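Local coordinates for protein short chain dehydrogenase/reductase (Acinetobacter baumannii, PDB 4IUY) that probably catalyses NAD(P)-dependent oxidation or reduction of an as yet undefined substrate, as a Rossmann-fold member of the short-chain dehydrogenase/reductase family, at residues 32-36 with 55-59; 118-124 with 174-178; 160-166 with 202-208. All coordinates share one frame; numbering follows the deposited sequence.

Contact 1 of 3, residues 32-36 with 55-59; sequences ITGAS and VICAR
I32 and I56 form a parallel bridge, CA to CA 5.0 Å, and three nearly straight backbone bonds join the segments, the last carrying the pairing past the end of strand 29-32. I32 N donates to V55 O (2.8 Å), C57 N to I32 O (3.1 Å) and A35 N to C57 O (3.0 Å). The last bond is made after the chain has turned at G34, whose positive phi of 61° suits a residue with no side chain. I32, I56 and A35 meet on one face. A35 sets its CB against I56 CB at 3.5 Å, a fit suited to a methyl group. I56 turns CG1 between its backbone N and carbonyl carbon (chi1 42°), which puts CG2 beside the backbone N and also against A35 CB, 3.6 Å away. Helix 38-49 covers this face, A44 touching both isoleucines. Further on, the A58 methyl meets both S36 OG, at 3.6 Å, and S36 CB. On the other face the C57 side chain touches L31 and F82, while T33 OG1 takes a hydrogen bond from N112 N and so ties the turn to the chain at the end of strand 108-111. T33, G34, A35 and S36 open the TGASSGLG sequence, the glycine-rich TGxxxGxG motif that in classical relatives holds the dinucleotide cofactor. With a main-chain bond holding the turn and small side chains, A35, S36 and A58, at it, the contact is consistent with a rigid cofactor-binding loop whose shape is set by the sheet.

Contact 2 of 3, residues 118-124 with 174-178; sequences TKRFLDY and GVSPY
Y124 is clasped between K119 and P177 where the loop after strand 108-111 meets the start of helix 176-196, the helix carrying the YxxxK sequence of the classical short-chain dehydrogenase family, a Rossmann fold. P177 lies over one face of the Y124 ring, its CD 3.5 Å from the centroid and 15° off the normal, a CH-pi contact suited to the polarised CH2 groups, CD and CG, of a proline. The opposite face is covered by K119 CB, 3.6 Å above the plane, while the lysine's amine leads away to a salt bridge with D128. Y124 CG sits anti to the carbonyl carbon (chi1 -87°), which aims the ring at 174-178 and brings its hydroxyl to the backbone. G174 O receives two donors from the same face of its plane, K119 N at 3.1 Å and the phenol, so the ring's far end is fixed. At G174, with positive phi, K119 O lies against CA and T118 CG2 stands where a side chain would begin. A second subunit packs against the contact: its E195 takes the G174 N-H and its Q145 binds F121 O and Y124 O. The shortest polar link between the segments is Y124 OH to G174 O, 2.7 Å.

Contact 3 of 3, residues 160-166 with 202-208; sequences IINITSI and NVNAIAP
I160 with V203, I161 with N204, N162 with A205 and I163 with I206 pair as parallel strands of a beta-alpha-beta unit in the Rossmann fold, helix 176-196 making the crossover. Five backbone hydrogen bonds make the ladder, ending with T164 N to I206 O at 2.7 Å. Beyond it I166 N reaches P208 O at 3.2 Å, from above the carbonyl plane, and so joins the turn after strand 160-163 to strand 202-208. Apolar contacts divide by face. I160 and V203 lie side by side, CG2 to CG1 4.1 Å, beneath M192 of the crossover helix. On the other face I161 CG2, anti to its backbone nitrogen, meets I206 CD1 at 3.8 Å, and I163 CG2 touches P208 CG at 3.9 Å, crossing near a right angle; helix 244-251 covers I206. Branched residues suit such strands, and the small A205 and A207 fit near T164. Polar partners lie outside: N162 bonds N111 and T189, T164 OG1 bonds E262, and T164 O accepts from K182 NZ of the YxxxK motif, next to S165, which probably matches the family's active-site serine. A water donates to I160 O and accepts from N204 ND2, 2.9 Å from each.

How the contacts relate
Contacts 1 and 3 belong to the same parallel sheet, with strand 108-111 between them; their centres lie 16 Å apart and their nearest atoms about 7 Å. N112, just after that strand, binds T33 of contact 1 and is touched by I163 of contact 3. Contact 2 stands off the sheet, its centre 26 Å from contact 1 and 23 Å from contact 3, yet helix 176-196 connects it to the latter: Y178 CE2 packs 3.7 Å from S165 OG. By family pattern, S165 of contact 3 and Y178, ending segment 174-178, probably belong with K182 to the catalytic centre; contact 2 packs the start of the helix carrying Y178, and contact 1 probably helps form the cofactor site.

Contact 1 of 3, residues 32-36 with 55-59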
ATOM      1  N   ILE D  32     -26.640 -10.763  -7.479  1.00 39.64           N
ATOM      2  CA  ILE D  32     -25.470 -10.769  -8.341  1.00 45.25           C
ATOM      3  C   ILE D  32     -25.707  -9.890  -9.547  1.00 49.06           C
ATOM      4  O   ILE D  32     -26.573 -10.197 -10.363  1.00 46.10           O
ATOM      5  CB  ILE D  32     -25.156 -12.197  -8.826  1.00 41.63           C
ATOM      6  CG1 ILE D  32     -25.014 -13.122  -7.616  1.00 41.99           C
ATOM      7  CG2 ILE D  32     -23.880 -12.228  -9.695  1.00 41.04           C
ATOM      8  CD1 ILE D  32     -24.994 -14.587  -7.976  1.00 45.64           C
ATOM      9  N   THR D  33     -24.964  -8.785  -9.643  1.00 42.00           N
ATOM     10  CA  THR D  33     -25.024  -7.946 -10.838  1.00 45.87           C
ATOM     11  C   THR D  33     -24.035  -8.465 -11.879  1.00 46.54           C
ATOM     12  O   THR D  33     -23.072  -9.160 -11.553  1.00 49.40           O
ATOM     13  CB  THR D  33     -24.681  -6.488 -10.508  1.00 53.79           C
ATOM     14  OG1 THR D  33     -23.296  -6.410 -10.126  1.00 53.95           O
ATOM     15  CG2 THR D  33     -25.565  -5.961  -9.362  1.00 39.56           C
ATOM     16  N   GLY D  34     -24.223  -8.065 -13.127  1.00 52.69           N
ATOM     17  CA  GLY D  34     -23.358  -8.538 -14.187  1.00 49.81           C
ATOM     18  C   GLY D  34     -23.429 -10.053 -14.338  1.00 51.51           C
ATOM     19  O   GLY D  34     -22.439 -10.690 -14.673  1.00 53.50           O
ATOM     20  N   ALA D  35     -24.603 -10.628 -14.096  1.00 44.73           N
ATOM     21  CA  ALA D  35     -24.749 -12.081 -14.049  1.00 42.72           C
ATOM     22  C   ALA D  35     -24.578 -12.772 -15.400  1.00 47.15           C
ATOM     23  O   ALA D  35     -24.402 -13.987 -15.457  1.00 45.15           O
ATOM     24  CB  ALA D  35     -26.080 -12.460 -13.450  1.00 41.23           C
ATOM     25  N   SER D  36     -24.595 -12.007 -16.483  1.00 50.41           N
ATOM     26  CA  SER D  36     -24.584 -12.635 -17.793  1.00 48.17           C
ATOM     27  C   SER D  36     -23.201 -13.066 -18.280  1.00 52.90           C
ATOM     28  O   SER D  36     -23.113 -13.875 -19.199  1.00 43.85           O
ATOM     29  CB  SER D  36     -25.249 -11.731 -18.829  1.00 51.29           C
ATOM     30  OG  SER D  36     -24.520 -10.529 -18.962  1.00 59.50           O
ATOM     31  N   VAL D  55     -30.619 -14.044  -6.887  1.00 42.95           N
ATOM     32  CA  VAL D  55     -31.170 -12.932  -7.669  1.00 45.74           C
ATOM     33  C   VAL D  55     -30.132 -12.450  -8.687  1.00 50.96           C
ATOM     34  O   VAL D  55     -29.061 -11.951  -8.326  1.00 46.41           O
ATOM     35  CB  VAL D  55     -31.599 -11.741  -6.799  1.00 43.75           C
ATOM     36  CG1 VAL D  55     -32.229 -10.657  -7.696  1.00 46.91           C
ATOM     37  CG2 VAL D  55     -32.585 -12.188  -5.736  1.00 44.68           C
ATOM     38  N   ILE D  56     -30.422 -12.628  -9.962  1.00 55.04           N
ATOM     39  CA  ILE D  56     -29.443 -12.272 -10.978  1.00 47.64           C
ATOM     40  C   ILE D  56     -29.967 -11.176 -11.877  1.00 51.67           C
ATOM     41  O   ILE D  56     -31.160 -11.144 -12.226  1.00 53.74           O
ATOM     42  CB  ILE D  56     -29.045 -13.485 -11.822  1.00 48.88           C
ATOM     43  CG1 ILE D  56     -30.266 -14.327 -12.179  1.00 44.02           C
ATOM     44  CG2 ILE D  56     -28.046 -14.352 -11.059  1.00 45.42           C
ATOM     45  CD1 ILE D  56     -29.946 -15.470 -13.080  1.00 44.35           C
ATOM     46  N   CYS D  57     -29.099 -10.232 -12.214  1.00 49.66           N
ATOM     47  CA  CYS D  57     -29.492  -9.265 -13.227  1.00 55.84           C
ATOM     48  C   CYS D  57     -28.415  -8.932 -14.236  1.00 52.47           C
ATOM     49  O   CYS D  57     -27.228  -9.158 -13.997  1.00 55.55           O
ATOM     50  CB  CYS D  57     -30.134  -8.015 -12.609  1.00 63.27           C
ATOM     51  SG  CYS D  57     -29.456  -7.392 -11.117  1.00 63.19           S
ATOM     52  N   ALA D  58     -28.870  -8.474 -15.402  1.00 54.49           N
ATOM     53  CA  ALA D  58     -28.004  -8.073 -16.507  1.00 60.11           C
ATOM     54  C   ALA D  58     -28.839  -7.183 -17.434  1.00 61.35           C
ATOM     55  O   ALA D  58     -30.050  -7.062 -17.235  1.00 62.69           O
ATOM     56  CB  ALA D  58     -27.497  -9.306 -17.248  1.00 53.85           C
ATOM     57  N   ARG D  59     -28.212  -6.568 -18.441  1.00 65.66           N
ATOM     58  CA  ARG D  59     -28.949  -5.680 -19.350  1.00 73.45           C
ATOM     59  C   ARG D  59     -29.962  -6.457 -20.170  1.00 73.67           C
ATOM     60  O   ARG D  59     -31.118  -6.041 -20.305  1.00 76.17           O
ATOM     61  CB  ARG D  59     -28.005  -4.929 -20.292  1.00 86.80           C
ATOM     62  CG  ARG D  59     -28.620  -3.665 -20.910  1.00 97.50           C
ATOM     63  CD  ARG D  59     -27.765  -3.076 -22.036  1.00108.03           C
ATOM     64  NE  ARG D  59     -26.374  -3.525 -21.986  1.00118.08           N
ATOM     65  CZ  ARG D  59     -25.427  -2.982 -21.225  1.00121.40           C
ATOM     66  NH1 ARG D  59     -25.715  -1.957 -20.428  1.00121.61           N
ATOM     67  NH2 ARG D  59     -24.192  -3.472 -21.252  1.00119.10           N
TER

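Contact 2 of 3, residues 118-124 with 174-178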
ATOM      1  N   THR D 118      -9.353  -1.654 -24.876  1.00 60.69           N
ATOM      2  CA  THR D 118      -7.917  -1.548 -25.034  1.00 61.04           C
ATOM      3  C   THR D 118      -7.650  -0.404 -25.975  1.00 54.93           C
ATOM      4  O   THR D 118      -7.982  -0.480 -27.152  1.00 51.90           O
ATOM      5  CB  THR D 118      -7.303  -2.825 -25.608  1.00 61.40           C
ATOM      6  OG1 THR D 118      -7.616  -3.923 -24.744  1.00 60.46           O
ATOM      7  CG2 THR D 118      -5.796  -2.675 -25.689  1.00 53.21           C
ATOM      8  N   LYS D 119      -7.103   0.676 -25.440  1.00 55.66           N
ATOM      9  CA  LYS D 119      -6.788   1.853 -26.230  1.00 55.58           C
ATOM     10  C   LYS D 119      -5.565   2.499 -25.645  1.00 54.29           C
ATOM     11  O   LYS D 119      -5.357   2.447 -24.442  1.00 53.99           O
ATOM     12  CB  LYS D 119      -7.928   2.878 -26.199  1.00 53.01           C
ATOM     13  CG  LYS D 119      -9.177   2.486 -26.951  1.00 53.54           C
ATOM     14  CD  LYS D 119     -10.071   3.698 -27.076  1.00 56.45           C
ATOM     15  CE  LYS D 119     -11.335   3.372 -27.815  1.00 53.74           C
ATOM     16  NZ  LYS D 119     -11.969   4.643 -28.260  1.00 59.16           N
ATOM     17  N   ARG D 120      -4.778   3.131 -26.501  1.00 50.36           N
ATOM     18  CA  ARG D 120      -3.664   3.938 -26.059  1.00 56.07           C
ATOM     19  C   ARG D 120      -4.176   4.996 -25.083  1.00 58.49           C
ATOM     20  O   ARG D 120      -5.366   5.359 -25.109  1.00 49.16           O
ATOM     21  CB  ARG D 120      -2.991   4.583 -27.268  1.00 54.75           C
ATOM     22  CG  ARG D 120      -2.457   3.531 -28.222  1.00 56.44           C
ATOM     23  CD  ARG D 120      -1.413   4.067 -29.181  1.00 58.61           C
ATOM     24  NE  ARG D 120      -2.101   4.301 -30.427  1.00 60.38           N
ATOM     25  CZ  ARG D 120      -2.070   3.482 -31.461  1.00 68.59           C
ATOM     26  NH1 ARG D 120      -1.329   2.379 -31.429  1.00 77.37           N
ATOM     27  NH2 ARG D 120      -2.768   3.784 -32.531  1.00 60.91           N
ATOM     28  N   PHE D 121      -3.295   5.442 -24.189  1.00 54.08           N
ATOM     29  CA  PHE D 121      -3.694   6.413 -23.189  1.00 47.37           C
ATOM     30  C   PHE D 121      -4.407   7.616 -23.805  1.00 62.35           C
ATOM     31  O   PHE D 121      -5.458   8.032 -23.315  1.00 48.16           O
ATOM     32  CB  PHE D 121      -2.518   6.881 -22.328  1.00 46.77           C
ATOM     33  CG  PHE D 121      -2.899   7.989 -21.388  1.00 52.99           C
ATOM     34  CD1 PHE D 121      -3.572   7.710 -20.210  1.00 44.64           C
ATOM     35  CD2 PHE D 121      -2.650   9.316 -21.723  1.00 47.31           C
ATOM     36  CE1 PHE D 121      -3.973   8.725 -19.379  1.00 44.31           C
ATOM     37  CE2 PHE D 121      -3.036  10.342 -20.887  1.00 50.87           C
ATOM     38  CZ  PHE D 121      -3.703  10.047 -19.714  1.00 47.21           C
ATOM     39  N   LEU D 122      -3.854   8.132 -24.900  1.00 50.40           N
ATOM     40  CA  LEU D 122      -4.375   9.325 -25.555  1.00 59.51           C
ATOM     41  C   LEU D 122      -5.575   9.085 -26.502  1.00 60.39           C
ATOM     42  O   LEU D 122      -6.129  10.050 -27.033  1.00 57.47           O
ATOM     43  CB  LEU D 122      -3.253  10.048 -26.315  1.00 53.55           C
ATOM     44  CG  LEU D 122      -2.108  10.643 -25.483  1.00 72.14           C
ATOM     45  CD1 LEU D 122      -1.022  11.175 -26.408  1.00 62.05           C
ATOM     46  CD2 LEU D 122      -2.576  11.735 -24.516  1.00 52.28           C
ATOM     47  N   ASP D 123      -5.939   7.825 -26.749  1.00 59.15           N
ATOM     48  CA  ASP D 123      -7.029   7.516 -27.672  1.00 53.78           C
ATOM     49  C   ASP D 123      -8.374   7.364 -26.967  1.00 59.18           C
ATOM     50  O   ASP D 123      -9.423   7.396 -27.602  1.00 59.70           O
ATOM     51  CB  ASP D 123      -6.758   6.236 -28.467  1.00 65.25           C
ATOM     52  CG  ASP D 123      -5.559   6.349 -29.373  1.00 68.15           C
ATOM     53  OD1 ASP D 123      -5.097   7.485 -29.618  1.00 68.72           O
ATOM     54  OD2 ASP D 123      -5.119   5.296 -29.894  1.00 63.73           O
ATOM     55  N   TYR D 124      -8.348   7.168 -25.657  1.00 50.72           N
ATOM     56  CA  TYR D 124      -9.585   7.063 -24.889  1.00 53.48           C
ATOM     57  C   TYR D 124     -10.362   8.392 -24.910  1.00 55.44           C
ATOM     58  O   TYR D 124      -9.791   9.452 -24.637  1.00 52.56           O
ATOM     59  CB  TYR D 124      -9.272   6.678 -23.442  1.00 47.66           C
ATOM     60  CG  TYR D 124      -9.151   5.211 -23.175  1.00 64.64           C
ATOM     61  CD1 TYR D 124     -10.283   4.389 -23.210  1.00 46.35           C
ATOM     62  CD2 TYR D 124      -7.915   4.638 -22.857  1.00 45.87           C
ATOM     63  CE1 TYR D 124     -10.194   3.038 -22.951  1.00 48.10           C
ATOM     64  CE2 TYR D 124      -7.810   3.283 -22.595  1.00 45.02           C
ATOM     65  CZ  TYR D 124      -8.959   2.486 -22.643  1.00 49.72           C
ATOM     66  OH  TYR D 124      -8.895   1.136 -22.396  1.00 46.84           O
ATOM     67  N   GLY D 174      -2.903   0.297 -21.865  1.00 56.55           N
ATOM     68  CA  GLY D 174      -4.099   0.350 -22.684  1.00 44.77           C
ATOM     69  C   GLY D 174      -5.391   0.238 -21.886  1.00 43.56           C
ATOM     70  O   GLY D 174      -6.446  -0.002 -22.457  1.00 44.02           O
ATOM     71  N   VAL D 175      -5.313   0.380 -20.562  1.00 42.14           N
ATOM     72  CA  VAL D 175      -6.486   0.165 -19.703  1.00 44.39           C
ATOM     73  C   VAL D 175      -6.625   1.239 -18.621  1.00 44.27           C
ATOM     74  O   VAL D 175      -7.109   0.972 -17.516  1.00 49.46           O
ATOM     75  CB  VAL D 175      -6.434  -1.236 -19.059  1.00 51.08           C
ATOM     76  CG1 VAL D 175      -6.650  -2.312 -20.118  1.00 41.09           C
ATOM     77  CG2 VAL D 175      -5.072  -1.456 -18.344  1.00 40.82           C
ATOM     78  N   SER D 176      -6.206   2.457 -18.943  0.85 41.58           N
ATOM     79  CA  SER D 176      -6.202   3.536 -17.950  0.85 43.51           C
ATOM     80  C   SER D 176      -7.553   3.822 -17.239  0.85 39.84           C
ATOM     81  O   SER D 176      -7.585   3.939 -16.009  0.85 40.26           O
ATOM     82  CB  SER D 176      -5.541   4.809 -18.514  0.85 43.44           C
ATOM     83  OG  SER D 176      -5.846   4.987 -19.884  0.85 47.96           O
ATOM     84  N   PRO D 177      -8.666   3.931 -17.991  1.00 43.30           N
ATOM     85  CA  PRO D 177      -9.913   4.203 -17.252  1.00 43.51           C
ATOM     86  C   PRO D 177     -10.312   3.047 -16.331  1.00 41.50           C
ATOM     87  O   PRO D 177     -10.782   3.293 -15.216  1.00 40.61           O
ATOM     88  CB  PRO D 177     -10.964   4.388 -18.369  1.00 44.30           C
ATOM     89  CG  PRO D 177     -10.155   4.731 -19.609  1.00 48.07           C
ATOM     90  CD  PRO D 177      -8.890   3.925 -19.453  1.00 48.84           C
ATOM     91  N   TYR D 178     -10.064   1.816 -16.769  1.00 39.37           N
ATOM     92  CA  TYR D 178     -10.342   0.631 -15.956  1.00 37.90           C
ATOM     93  C   TYR D 178      -9.518   0.654 -14.649  1.00 38.01           C
ATOM     94  O   TYR D 178     -10.065   0.426 -13.571  1.00 42.98           O
ATOM     95  CB  TYR D 178     -10.043  -0.616 -16.778  1.00 38.20           C
ATOM     96  CG  TYR D 178     -10.351  -1.936 -16.127  1.00 49.96           C
ATOM     97  CD1 TYR D 178     -11.601  -2.537 -16.294  1.00 40.26           C
ATOM     98  CD2 TYR D 178      -9.376  -2.622 -15.387  1.00 43.93           C
ATOM     99  CE1 TYR D 178     -11.880  -3.751 -15.739  1.00 37.07           C
ATOM    100  CE2 TYR D 178      -9.654  -3.845 -14.826  1.00 37.77           C
ATOM    101  CZ  TYR D 178     -10.913  -4.410 -15.019  1.00 39.42           C
ATOM    102  OH  TYR D 178     -11.218  -5.635 -14.479  1.00 43.50           O
TER
HETATM  103  O   HOH W   1      -4.536   3.464 -21.558  1.00 52.59           O
HETATM  104  O   HOH W   2      -6.636   7.390 -21.136  1.00 35.90           O
HETATM  105  O   HOH W   3      -9.977   0.499 -19.809  1.00 40.44           O

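Contact 3 of 3, residues 160-166 with 202-208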
ATOM      1  N   ILE D 160     -21.659  -7.087   1.604  1.00 37.67           N
ATOM      2  CA  ILE D 160     -21.384  -6.589   0.275  1.00 38.14           C
ATOM      3  C   ILE D 160     -19.995  -7.056  -0.172  1.00 50.62           C
ATOM      4  O   ILE D 160     -19.036  -6.984   0.598  1.00 35.87           O
ATOM      5  CB  ILE D 160     -21.443  -5.072   0.241  1.00 41.85           C
ATOM      6  CG1 ILE D 160     -22.844  -4.596   0.637  1.00 41.11           C
ATOM      7  CG2 ILE D 160     -21.018  -4.563  -1.153  1.00 44.08           C
ATOM      8  CD1 ILE D 160     -22.974  -3.087   0.740  1.00 41.05           C
ATOM      9  N   ILE D 161     -19.916  -7.568  -1.392  1.00 35.69           N
ATOM     10  CA  ILE D 161     -18.669  -7.997  -1.986  1.00 37.97           C
ATOM     11  C   ILE D 161     -18.485  -7.259  -3.324  1.00 44.07           C
ATOM     12  O   ILE D 161     -19.335  -7.374  -4.224  1.00 37.65           O
ATOM     13  CB  ILE D 161     -18.658  -9.518  -2.243  1.00 38.00           C
ATOM     14  CG1 ILE D 161     -18.985 -10.305  -0.974  1.00 35.42           C
ATOM     15  CG2 ILE D 161     -17.343  -9.971  -2.854  1.00 37.80           C
ATOM     16  CD1 ILE D 161     -19.174 -11.809  -1.265  1.00 35.62           C
ATOM     17  N   ASN D 162     -17.408  -6.479  -3.435  1.00 35.44           N
ATOM     18  CA  ASN D 162     -17.063  -5.796  -4.680  1.00 34.17           C
ATOM     19  C   ASN D 162     -16.042  -6.577  -5.461  1.00 33.78           C
ATOM     20  O   ASN D 162     -14.964  -6.889  -4.964  1.00 45.41           O
ATOM     21  CB  ASN D 162     -16.522  -4.374  -4.404  1.00 35.09           C
ATOM     22  CG  ASN D 162     -17.601  -3.431  -3.840  1.00 43.98           C
ATOM     23  OD1 ASN D 162     -18.757  -3.489  -4.264  1.00 38.44           O
ATOM     24  ND2 ASN D 162     -17.228  -2.570  -2.887  1.00 34.89           N
ATOM     25  N   ILE D 163     -16.364  -6.919  -6.694  1.00 42.99           N
ATOM     26  CA  ILE D 163     -15.335  -7.523  -7.501  1.00 38.22           C
ATOM     27  C   ILE D 163     -14.505  -6.410  -8.113  1.00 42.14           C
ATOM     28  O   ILE D 163     -14.983  -5.639  -8.958  1.00 34.10           O
ATOM     29  CB  ILE D 163     -15.882  -8.435  -8.590  1.00 36.31           C
ATOM     30  CG1 ILE D 163     -16.889  -9.416  -8.002  1.00 39.49           C
ATOM     31  CG2 ILE D 163     -14.723  -9.160  -9.254  1.00 34.20           C
ATOM     32  CD1 ILE D 163     -16.352 -10.212  -6.859  1.00 35.31           C
ATOM     33  N   THR D 164     -13.263  -6.291  -7.655  1.00 37.76           N
ATOM     34  CA  THR D 164     -12.382  -5.305  -8.261  1.00 37.47           C
ATOM     35  C   THR D 164     -11.513  -5.980  -9.328  1.00 33.58           C
ATOM     36  O   THR D 164     -12.029  -6.437 -10.337  1.00 49.44           O
ATOM     37  CB  THR D 164     -11.564  -4.525  -7.186  1.00 48.78           C
ATOM     38  OG1 THR D 164     -10.708  -5.400  -6.432  1.00 42.03           O
ATOM     39  CG2 THR D 164     -12.540  -3.799  -6.250  1.00 44.30           C
ATOM     40  N   SER D 165     -10.211  -6.052  -9.076  1.00 39.69           N
ATOM     41  CA  SER D 165      -9.204  -6.502 -10.034  1.00 37.99           C
ATOM     42  C   SER D 165      -7.848  -6.208  -9.403  1.00 39.02           C
ATOM     43  O   SER D 165      -7.707  -5.254  -8.631  1.00 36.22           O
ATOM     44  CB  SER D 165      -9.305  -5.694 -11.331  1.00 36.55           C
ATOM     45  OG  SER D 165      -8.206  -5.948 -12.198  1.00 36.73           O
ATOM     46  N   ILE D 166      -6.837  -6.991  -9.739  1.00 33.91           N
ATOM     47  CA  ILE D 166      -5.494  -6.663  -9.272  1.00 43.26           C
ATOM     48  C   ILE D 166      -5.038  -5.355  -9.891  1.00 34.13           C
ATOM     49  O   ILE D 166      -4.104  -4.726  -9.419  1.00 43.21           O
ATOM     50  CB  ILE D 166      -4.476  -7.775  -9.528  1.00 38.93           C
ATOM     51  CG1 ILE D 166      -4.375  -8.104 -11.012  1.00 35.14           C
ATOM     52  CG2 ILE D 166      -4.819  -9.016  -8.718  1.00 34.34           C
ATOM     53  CD1 ILE D 166      -3.199  -9.094 -11.316  1.00 41.14           C
ATOM     54  N   ASN D 202     -20.941  -5.651   6.646  1.00 38.43           N
ATOM     55  CA  ASN D 202     -19.525  -5.613   6.298  1.00 38.06           C
ATOM     56  C   ASN D 202     -19.322  -5.515   4.761  1.00 50.68           C
ATOM     57  O   ASN D 202     -20.129  -6.030   3.971  1.00 43.81           O
ATOM     58  CB  ASN D 202     -18.732  -6.784   6.926  1.00 40.66           C
ATOM     59  CG  ASN D 202     -19.201  -8.148   6.443  1.00 45.98           C
ATOM     60  OD1 ASN D 202     -20.332  -8.303   5.969  1.00 43.27           O
ATOM     61  ND2 ASN D 202     -18.331  -9.156   6.575  1.00 41.98           N
ATOM     62  N   VAL D 203     -18.246  -4.846   4.354  1.00 39.36           N
ATOM     63  CA  VAL D 203     -18.018  -4.539   2.954  1.00 43.61           C
ATOM     64  C   VAL D 203     -16.583  -4.917   2.584  1.00 43.63           C
ATOM     65  O   VAL D 203     -15.618  -4.387   3.146  1.00 39.77           O
ATOM     66  CB  VAL D 203     -18.252  -3.041   2.660  1.00 43.37           C
ATOM     67  CG1 VAL D 203     -18.128  -2.768   1.163  1.00 35.60           C
ATOM     68  CG2 VAL D 203     -19.651  -2.577   3.187  1.00 48.69           C
ATOM     69  N   ASN D 204     -16.454  -5.841   1.636  1.00 39.00           N
ATOM     70  CA  ASN D 204     -15.149  -6.353   1.229  1.00 36.15           C
ATOM     71  C   ASN D 204     -15.018  -6.502  -0.279  1.00 42.23           C
ATOM     72  O   ASN D 204     -16.004  -6.442  -1.022  1.00 41.20           O
ATOM     73  CB  ASN D 204     -14.869  -7.685   1.912  1.00 33.95           C
ATOM     74  CG  ASN D 204     -14.738  -7.542   3.394  1.00 41.52           C
ATOM     75  OD1 ASN D 204     -13.724  -7.041   3.902  1.00 50.22           O
ATOM     76  ND2 ASN D 204     -15.791  -7.911   4.110  1.00 35.70           N
ATOM     77  N   ALA D 205     -13.787  -6.692  -0.731  1.00 37.40           N
ATOM     78  CA  ALA D 205     -13.512  -6.793  -2.152  1.00 33.86           C
ATOM     79  C   ALA D 205     -12.747  -8.055  -2.497  1.00 36.56           C
ATOM     80  O   ALA D 205     -11.972  -8.561  -1.703  1.00 37.51           O
ATOM     81  CB  ALA D 205     -12.721  -5.533  -2.634  1.00 30.61           C
ATOM     82  N   ILE D 206     -12.964  -8.544  -3.706  1.00 40.20           N
ATOM     83  CA  ILE D 206     -12.145  -9.587  -4.272  1.00 36.08           C
ATOM     84  C   ILE D 206     -11.514  -9.071  -5.555  1.00 42.86           C
ATOM     85  O   ILE D 206     -12.210  -8.506  -6.414  1.00 35.58           O
ATOM     86  CB  ILE D 206     -12.977 -10.832  -4.581  1.00 39.85           C
ATOM     87  CG1 ILE D 206     -13.496 -11.411  -3.259  1.00 37.35           C
ATOM     88  CG2 ILE D 206     -12.112 -11.848  -5.354  1.00 34.81           C
ATOM     89  CD1 ILE D 206     -14.554 -12.490  -3.405  1.00 35.71           C
ATOM     90  N   ALA D 207     -10.201  -9.258  -5.672  1.00 35.59           N
ATOM     91  CA  ALA D 207      -9.430  -8.770  -6.807  1.00 30.60           C
ATOM     92  C   ALA D 207      -8.856  -9.941  -7.603  1.00 38.56           C
ATOM     93  O   ALA D 207      -7.800 -10.462  -7.278  1.00 40.57           O
ATOM     94  CB  ALA D 207      -8.289  -7.851  -6.317  1.00 32.65           C
ATOM     95  N   PRO D 208      -9.561 -10.366  -8.652  1.00 38.87           N
ATOM     96  CA  PRO D 208      -9.050 -11.467  -9.468  1.00 40.59           C
ATOM     97  C   PRO D 208      -7.871 -11.005 -10.314  1.00 40.37           C
ATOM     98  O   PRO D 208      -7.840  -9.829 -10.684  1.00 37.26           O
ATOM     99  CB  PRO D 208     -10.233 -11.789 -10.401  1.00 33.54           C
ATOM    100  CG  PRO D 208     -11.396 -11.040  -9.842  1.00 42.25           C
ATOM    101  CD  PRO D 208     -10.848  -9.859  -9.155  1.00 32.46           C
TER
HETATM  102  O   HOH W   4     -18.067  -8.819   2.601  1.00 35.72           O